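FAD dependent oxidoreductase domain-containing protein (Deinococcus radiodurans R1, PDB 3C4N) is of unknown function but binds ADP in this crystal and is probably an FAD-dependent oxidoreductase. Local coordinates at residues A[84-89]-A[379-384]; A[119-124]-A[166-171]. One frame throughout, in Å; residues are numbered along the deposited sequence.

Interaction 1. Residues A[84-89]-A[379-384]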
ATOM      1  N   GLY A  84      12.805 -19.456  -4.930  1.00 19.83           N
ATOM      2  CA  GLY A  84      11.807 -20.026  -4.028  1.00 17.65           C
ATOM      3  C   GLY A  84      11.862 -21.548  -3.910  1.00 19.41           C
ATOM      4  O   GLY A  84      10.864 -22.243  -4.117  1.00 20.05           O
ATOM      5  N   VAL A  85      13.033 -22.077  -3.575  1.00 16.30           N
ATOM      6  CA  VAL A  85      13.190 -23.516  -3.423  1.00 15.15           C
ATOM      7  C   VAL A  85      13.394 -23.914  -1.966  1.00 11.13           C
ATOM      8  O   VAL A  85      14.384 -23.532  -1.351  1.00 12.51           O
ATOM      9  CB  VAL A  85      14.412 -24.049  -4.191  1.00  9.63           C
ATOM     10  CG1 VAL A  85      14.527 -25.548  -3.987  1.00  9.79           C
ATOM     11  CG2 VAL A  85      14.287 -23.724  -5.665  1.00 17.32           C
ATOM     12  N   TRP A  86      12.457 -24.668  -1.407  1.00 15.61           N
ATOM     13  CA  TRP A  86      12.615 -25.121  -0.038  1.00 10.39           C
ATOM     14  C   TRP A  86      13.155 -26.536  -0.146  1.00 16.71           C
ATOM     15  O   TRP A  86      12.500 -27.422  -0.708  1.00 12.54           O
ATOM     16  CB  TRP A  86      11.289 -25.163   0.707  1.00  7.14           C
ATOM     17  CG  TRP A  86      11.465 -25.405   2.182  1.00  7.31           C
ATOM     18  CD1 TRP A  86      11.451 -24.467   3.170  1.00 13.97           C
ATOM     19  CD2 TRP A  86      11.710 -26.665   2.835  1.00  4.48           C
ATOM     20  NE1 TRP A  86      11.670 -25.058   4.394  1.00 12.26           N
ATOM     21  CE2 TRP A  86      11.832 -26.406   4.213  1.00  6.53           C
ATOM     22  CE3 TRP A  86      11.838 -27.982   2.386  1.00 12.32           C
ATOM     23  CZ2 TRP A  86      12.075 -27.423   5.151  1.00 14.48           C
ATOM     24  CZ3 TRP A  86      12.083 -28.996   3.321  1.00 16.96           C
ATOM     25  CH2 TRP A  86      12.199 -28.706   4.684  1.00 11.94           C
ATOM     26  N   THR A  87      14.353 -26.751   0.382  1.00 12.53           N
ATOM     27  CA  THR A  87      14.950 -28.081   0.329  1.00 17.65           C
ATOM     28  C   THR A  87      15.716 -28.421   1.589  1.00 16.61           C
ATOM     29  O   THR A  87      16.457 -27.591   2.108  1.00 19.94           O
ATOM     30  CB  THR A  87      15.912 -28.224  -0.864  1.00 12.66           C
ATOM     31  OG1 THR A  87      16.507 -29.520  -0.823  1.00 12.12           O
ATOM     32  CG2 THR A  87      17.008 -27.166  -0.813  1.00  3.69           C
ATOM     33  N   ALA A  88      15.553 -29.650   2.060  1.00 17.64           N
ATOM     34  CA  ALA A  88      16.243 -30.106   3.262  1.00 19.68           C
ATOM     35  C   ALA A  88      17.754 -30.056   3.073  1.00 16.64           C
ATOM     36  O   ALA A  88      18.506 -30.213   4.034  1.00 19.96           O
ATOM     37  CB  ALA A  88      15.804 -31.528   3.613  1.00 10.59           C
ATOM     38  N   GLN A  89      18.203 -29.829   1.843  1.00 23.31           N
ATOM     39  CA  GLN A  89      19.646 -29.772   1.586  1.00 25.29           C
ATOM     40  C   GLN A  89      20.199 -28.378   1.833  1.00 20.52           C
ATOM     41  O   GLN A  89      21.406 -28.157   1.769  1.00 22.10           O
ATOM     42  CB  GLN A  89      19.958 -30.224   0.151  1.00 30.58           C
ATOM     43  CG  GLN A  89      19.655 -31.701  -0.095  1.00 25.46           C
ATOM     44  CD  GLN A  89      19.845 -32.121  -1.537  1.00 33.95           C
ATOM     45  OE1 GLN A  89      19.549 -33.263  -1.907  1.00 32.29           O
ATOM     46  NE2 GLN A  89      20.342 -31.205  -2.363  1.00 35.15           N
ATOM     47  N   ALA A 379      17.409 -17.994   2.205  1.00  8.49           N
ATOM     48  CA  ALA A 379      16.114 -17.449   2.588  1.00 14.60           C
ATOM     49  C   ALA A 379      14.902 -18.289   2.167  1.00 15.76           C
ATOM     50  O   ALA A 379      13.868 -18.256   2.833  1.00 11.38           O
ATOM     51  CB  ALA A 379      15.967 -16.026   2.071  1.00 16.14           C
ATOM     52  N   ASP A 380      15.007 -19.037   1.077  1.00  7.36           N
ATOM     53  CA  ASP A 380      13.870 -19.844   0.665  1.00 16.09           C
ATOM     54  C   ASP A 380      13.577 -20.972   1.670  1.00 15.40           C
ATOM     55  O   ASP A 380      12.426 -21.383   1.827  1.00  9.31           O
ATOM     56  CB  ASP A 380      14.085 -20.407  -0.755  1.00 16.09           C
ATOM     57  CG  ASP A 380      14.190 -19.294  -1.828  1.00 26.86           C
ATOM     58  OD1 ASP A 380      13.363 -18.342  -1.800  1.00 12.86           O
ATOM     59  OD2 ASP A 380      15.093 -19.385  -2.698  1.00 21.79           O
ATOM     60  N   THR A 381      14.600 -21.454   2.370  1.00 17.96           N
ATOM     61  CA  THR A 381      14.384 -22.530   3.340  1.00 19.81           C
ATOM     62  C   THR A 381      14.262 -22.054   4.787  1.00 15.58           C
ATOM     63  O   THR A 381      13.620 -22.711   5.604  1.00 15.15           O
ATOM     64  CB  THR A 381      15.526 -23.570   3.283  1.00 13.61           C
ATOM     65  OG1 THR A 381      15.616 -24.114   1.960  1.00 18.63           O
ATOM     66  CG2 THR A 381      15.270 -24.710   4.276  1.00  6.06           C
ATOM     67  N   LEU A 382      14.861 -20.905   5.086  1.00 17.16           N
ATOM     68  CA  LEU A 382      14.885 -20.380   6.447  1.00 17.20           C
ATOM     69  C   LEU A 382      14.412 -18.930   6.650  1.00 15.27           C
ATOM     70  O   LEU A 382      14.442 -18.434   7.776  1.00 18.63           O
ATOM     71  CB  LEU A 382      16.322 -20.492   6.966  1.00 16.42           C
ATOM     72  CG  LEU A 382      17.033 -21.841   6.785  1.00 15.85           C
ATOM     73  CD1 LEU A 382      18.533 -21.680   6.991  1.00 10.40           C
ATOM     74  CD2 LEU A 382      16.464 -22.850   7.746  1.00 14.24           C
ATOM     75  N   GLY A 383      13.985 -18.254   5.584  1.00 13.06           N
ATOM     76  CA  GLY A 383      13.569 -16.856   5.685  1.00  7.73           C
ATOM     77  C   GLY A 383      12.472 -16.466   6.670  1.00  7.17           C
ATOM     78  O   GLY A 383      12.686 -15.608   7.519  1.00  5.80           O
ATOM     79  N   LEU A 384      11.292 -17.069   6.551  1.00  9.65           N
ATOM     80  CA  LEU A 384      10.188 -16.749   7.449  1.00 14.39           C
ATOM     81  C   LEU A 384      10.582 -16.908   8.914  1.00 15.49           C
ATOM     82  O   LEU A 384      10.357 -16.010   9.720  1.00 15.82           O
ATOM     83  CB  LEU A 384       8.970 -17.634   7.144  1.00 14.26           C
ATOM     84  CG  LEU A 384       8.258 -17.375   5.809  1.00 19.10           C
ATOM     85  CD1 LEU A 384       7.174 -18.445   5.526  1.00 18.19           C
ATOM     86  CD2 LEU A 384       7.630 -15.995   5.876  1.00 14.50           C
TER
HETATM   87  O   HOH W   1      16.863 -22.511  -0.348  1.00 15.13           O
HETATM   88  O   HOH W   2      16.616 -22.174  -3.344  1.00 32.75           O
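Thr-381 lays its methyl CG2 over one face of the Trp-86 indole, 3.9 Å from the centroid of the five-membered ring. The line to the centroid is 21° off the ring normal, so this is a CH-pi contact. The two side chains cross at about a right angle. Trp-86 has CG anti to its own backbone N (chi1 -170°), which swings the pyrrole side of the indole under the first turn of helix 379-398. There CD1 lies 3.5 Å from the carbonyl O of Asp-380. The indole NE1 is hydrogen-bonded to Ala-99 O of helix 96-107. Were this indole cut back to an alanine, the Thr-381 methyl would probably be left over a gap and Ala-99 O would lose its NE1 donor.

The other branch of Thr-381 faces the backbone of segment 84-89. Its OG1 accepts a weak but straight bond from Thr-87 N (3.3 Å, 169°). The same hydroxyl meets a water 3.1 Å away, and that water can also donate to Val-85 O. A second water can donate to Val-85 O and to Asp-380 OD2. Each water has more acceptors in reach than protons, so not all of these bonds can form at once.

Asp-380 points at the strand, and its carboxylate lies against Gly-84. OD2 is 3.2 Å from Gly-84 N. OD1 forms a salt bridge with Arg-46, so the charge is paired within the protein.

All six touching residues are buried. The contact joins the start of the C-terminal helix 379-398 to strand 85-86. Val-85 on the strand and Thr-87 just after it pack on Leu-123 of strand 118-127. Trp-86 also touches Arg-103 of helix 96-107, while Leu-384 of helix 379-398 packs on helix 46-58, the helix of a probable Rossmann-type nucleotide-binding motif.

Interaction 2. Residues A[119-124]-A[166-171]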
ATOM      1  N   GLU A 119       3.980 -26.059  -4.865  1.00 29.64           N
ATOM      2  CA  GLU A 119       3.928 -27.422  -5.368  1.00 29.15           C
ATOM      3  C   GLU A 119       5.036 -28.297  -4.797  1.00 25.54           C
ATOM      4  O   GLU A 119       6.076 -27.800  -4.358  1.00 25.42           O
ATOM      5  CB  GLU A 119       3.962 -27.442  -6.910  1.00 34.23           C
ATOM      6  CG  GLU A 119       5.104 -26.678  -7.570  1.00 31.02           C
ATOM      7  CD  GLU A 119       4.725 -25.257  -8.027  1.00 33.72           C
ATOM      8  OE1 GLU A 119       5.605 -24.561  -8.579  1.00 28.88           O
ATOM      9  OE2 GLU A 119       3.562 -24.833  -7.846  1.00 28.59           O
ATOM     10  N   ASP A 120       4.777 -29.601  -4.763  1.00 24.98           N
ATOM     11  CA  ASP A 120       5.738 -30.576  -4.269  1.00 23.73           C
ATOM     12  C   ASP A 120       6.633 -30.892  -5.441  1.00 24.61           C
ATOM     13  O   ASP A 120       6.169 -31.335  -6.490  1.00 29.19           O
ATOM     14  CB  ASP A 120       5.027 -31.839  -3.801  1.00 21.52           C
ATOM     15  CG  ASP A 120       4.037 -31.560  -2.697  1.00 36.04           C
ATOM     16  OD1 ASP A 120       4.413 -30.877  -1.721  1.00 31.86           O
ATOM     17  OD2 ASP A 120       2.883 -32.018  -2.799  1.00 47.89           O
ATOM     18  N   ARG A 121       7.923 -30.663  -5.276  1.00 24.94           N
ATOM     19  CA  ARG A 121       8.829 -30.904  -6.373  1.00 30.68           C
ATOM     20  C   ARG A 121      10.142 -31.422  -5.818  1.00 30.74           C
ATOM     21  O   ARG A 121      10.871 -30.692  -5.162  1.00 41.12           O
ATOM     22  CB  ARG A 121       9.039 -29.585  -7.123  1.00 32.29           C
ATOM     23  CG  ARG A 121       9.562 -29.702  -8.527  1.00 30.63           C
ATOM     24  CD  ARG A 121       9.998 -28.337  -9.025  1.00 32.99           C
ATOM     25  NE  ARG A 121       8.894 -27.414  -9.261  1.00 29.12           N
ATOM     26  CZ  ARG A 121       8.019 -27.532 -10.253  1.00 38.68           C
ATOM     27  NH1 ARG A 121       7.050 -26.632 -10.400  1.00 36.27           N
ATOM     28  NH2 ARG A 121       8.106 -28.552 -11.094  1.00 45.27           N
ATOM     29  N   PRO A 122      10.454 -32.698  -6.060  1.00 30.23           N
ATOM     30  CA  PRO A 122      11.706 -33.272  -5.561  1.00 31.11           C
ATOM     31  C   PRO A 122      12.916 -32.545  -6.140  1.00 31.09           C
ATOM     32  O   PRO A 122      12.859 -32.019  -7.259  1.00 25.74           O
ATOM     33  CB  PRO A 122      11.626 -34.722  -6.026  1.00 29.85           C
ATOM     34  CG  PRO A 122      10.864 -34.611  -7.301  1.00 24.62           C
ATOM     35  CD  PRO A 122       9.745 -33.667  -6.904  1.00 34.74           C
ATOM     36  N   LEU A 123      14.004 -32.525  -5.372  1.00 24.74           N
ATOM     37  CA  LEU A 123      15.239 -31.862  -5.779  1.00 17.75           C
ATOM     38  C   LEU A 123      16.372 -32.876  -5.855  1.00 23.74           C
ATOM     39  O   LEU A 123      16.568 -33.653  -4.927  1.00 31.10           O
ATOM     40  CB  LEU A 123      15.580 -30.749  -4.784  1.00 12.76           C
ATOM     41  CG  LEU A 123      16.786 -29.860  -5.076  1.00 16.50           C
ATOM     42  CD1 LEU A 123      16.647 -28.534  -4.353  1.00 11.38           C
ATOM     43  CD2 LEU A 123      18.053 -30.574  -4.642  1.00 25.95           C
ATOM     44  N   LEU A 124      17.110 -32.879  -6.965  1.00 19.20           N
ATOM     45  CA  LEU A 124      18.216 -33.823  -7.124  1.00 21.23           C
ATOM     46  C   LEU A 124      19.564 -33.122  -7.180  1.00 22.15           C
ATOM     47  O   LEU A 124      19.742 -32.202  -7.969  1.00 27.48           O
ATOM     48  CB  LEU A 124      18.052 -34.652  -8.403  1.00 18.04           C
ATOM     49  CG  LEU A 124      16.728 -35.359  -8.695  1.00 20.01           C
ATOM     50  CD1 LEU A 124      16.921 -36.241  -9.914  1.00 23.64           C
ATOM     51  CD2 LEU A 124      16.291 -36.196  -7.532  1.00 23.35           C
ATOM     52  N   ALA A 166      11.293 -31.451  -1.123  1.00 24.94           N
ATOM     53  CA  ALA A 166      11.578 -30.124  -1.668  1.00 19.69           C
ATOM     54  C   ALA A 166      10.294 -29.475  -2.179  1.00 17.99           C
ATOM     55  O   ALA A 166       9.378 -30.160  -2.626  1.00 22.33           O
ATOM     56  CB  ALA A 166      12.627 -30.223  -2.792  1.00  8.14           C
ATOM     57  N   LEU A 167      10.232 -28.150  -2.106  1.00 16.42           N
ATOM     58  CA  LEU A 167       9.063 -27.407  -2.548  1.00 11.50           C
ATOM     59  C   LEU A 167       9.438 -26.190  -3.399  1.00 12.74           C
ATOM     60  O   LEU A 167      10.506 -25.604  -3.215  1.00 13.25           O
ATOM     61  CB  LEU A 167       8.288 -26.887  -1.334  1.00 17.66           C
ATOM     62  CG  LEU A 167       7.787 -27.783  -0.208  1.00 18.89           C
ATOM     63  CD1 LEU A 167       7.186 -26.892   0.858  1.00 10.75           C
ATOM     64  CD2 LEU A 167       6.760 -28.782  -0.726  1.00 12.25           C
ATOM     65  N   THR A 168       8.565 -25.804  -4.327  1.00 14.05           N
ATOM     66  CA  THR A 168       8.820 -24.594  -5.108  1.00 17.05           C
ATOM     67  C   THR A 168       7.657 -23.629  -4.941  1.00 17.21           C
ATOM     68  O   THR A 168       6.498 -24.039  -4.877  1.00 13.58           O
ATOM     69  CB  THR A 168       9.022 -24.846  -6.627  1.00 18.31           C
ATOM     70  OG1 THR A 168       7.991 -25.700  -7.129  1.00 19.45           O
ATOM     71  CG2 THR A 168      10.388 -25.462  -6.889  1.00 21.48           C
ATOM     72  N   TYR A 169       7.982 -22.346  -4.854  1.00 17.72           N
ATOM     73  CA  TYR A 169       6.979 -21.298  -4.715  1.00 14.95           C
ATOM     74  C   TYR A 169       7.582 -19.996  -5.202  1.00 15.34           C
ATOM     75  O   TYR A 169       8.789 -19.913  -5.443  1.00 15.70           O
ATOM     76  CB  TYR A 169       6.570 -21.148  -3.252  1.00 17.63           C
ATOM     77  CG  TYR A 169       7.696 -20.708  -2.328  1.00 23.58           C
ATOM     78  CD1 TYR A 169       7.892 -19.349  -2.003  1.00 25.69           C
ATOM     79  CD2 TYR A 169       8.545 -21.649  -1.753  1.00 13.89           C
ATOM     80  CE1 TYR A 169       8.907 -18.951  -1.115  1.00 15.61           C
ATOM     81  CE2 TYR A 169       9.553 -21.266  -0.876  1.00 15.03           C
ATOM     82  CZ  TYR A 169       9.729 -19.926  -0.555  1.00 23.14           C
ATOM     83  OH  TYR A 169      10.708 -19.582   0.353  1.00 17.39           O
ATOM     84  N   ARG A 170       6.752 -18.970  -5.339  1.00 12.39           N
ATOM     85  CA  ARG A 170       7.258 -17.674  -5.778  1.00  9.82           C
ATOM     86  C   ARG A 170       7.445 -16.771  -4.564  1.00  9.79           C
ATOM     87  O   ARG A 170       6.479 -16.401  -3.898  1.00 15.80           O
ATOM     88  CB  ARG A 170       6.283 -17.022  -6.767  1.00  5.49           C
ATOM     89  CG  ARG A 170       6.022 -17.835  -8.021  1.00 14.44           C
ATOM     90  CD  ARG A 170       7.307 -18.058  -8.801  1.00 28.45           C
ATOM     91  NE  ARG A 170       7.920 -16.789  -9.201  1.00 34.20           N
ATOM     92  CZ  ARG A 170       7.568 -16.082 -10.269  1.00 41.82           C
ATOM     93  NH1 ARG A 170       6.603 -16.519 -11.070  1.00 39.71           N
ATOM     94  NH2 ARG A 170       8.173 -14.928 -10.525  1.00 42.57           N
ATOM     95  N   PRO A 171       8.694 -16.401  -4.260  1.00 16.18           N
ATOM     96  CA  PRO A 171       8.964 -15.533  -3.109  1.00 11.99           C
ATOM     97  C   PRO A 171       8.215 -14.214  -3.229  1.00 18.41           C
ATOM     98  O   PRO A 171       7.806 -13.626  -2.226  1.00 13.46           O
ATOM     99  CB  PRO A 171      10.479 -15.334  -3.166  1.00 17.96           C
ATOM    100  CG  PRO A 171      10.964 -16.591  -3.830  1.00 14.15           C
ATOM    101  CD  PRO A 171       9.946 -16.778  -4.936  1.00 17.10           C
TER
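Glu-119 and Thr-168 form an antiparallel hydrogen-bonded pair in a mixed beta sheet, joining strand 118-127 to strand 167-169. Glu-119 N donates to Thr-168 O, and Thr-168 N donates back to Glu-119 O, both at 3.2 Å. Beyond them, Asp-120 and Leu-167 make a non-hydrogen-bonded pair. Their side chains lie side by side and point the same way. Next, Arg-121 N donates to Ala-166 O (3.1 Å).

The side chains of Glu-119, Arg-121 and Thr-168 add a polar network. Thr-168 OG1 both gives and receives: it donates to Glu-119 OE1 at 3.0 Å and accepts from Arg-121 NE at 2.9 Å. Arg-121 bends at chi3 (-70°), which brings the edge of its guanidinium to the threonine. Its NH1 completes the triangle with a salt bridge to Glu-119 OE1. That oxygen therefore has two donors, reaching it from opposite faces of the carboxylate plane. The salt bridge is likely to keep the glutamate ionised. Arg-121 NH2 is satisfied by Thr-268 O, with a weak bond to Gly-265 O, which ties the network to the loop before strand 270-273.

Past Pro-122 the contact becomes apolar. Here Leu-123 CB packs against Ala-166 CB at 3.6 Å.

How the interactions relate
Interactions 1 and 2 are neighbours in the fold, with centres about 9 Å apart. Strands 85-86 and 167-169 are adjacent in one sheet, and Trp-86 O probably accepts a hydrogen bond from Leu-167 N (2.8 Å). A second probable bond runs from the hydroxyl OH of Tyr-169 to Asp-380 O (2.9 Å), so segment 166-171 reaches the helix of interaction 1 directly. In sequence, interaction 2 is nested within the loop closed by interaction 1. The Asp-380 side chain is about 9 Å from the bound ADP and about 7 Å from the side chain of Thr-79, an ADP-binding residue. Interaction 2 lies away from the ADP-binding residues.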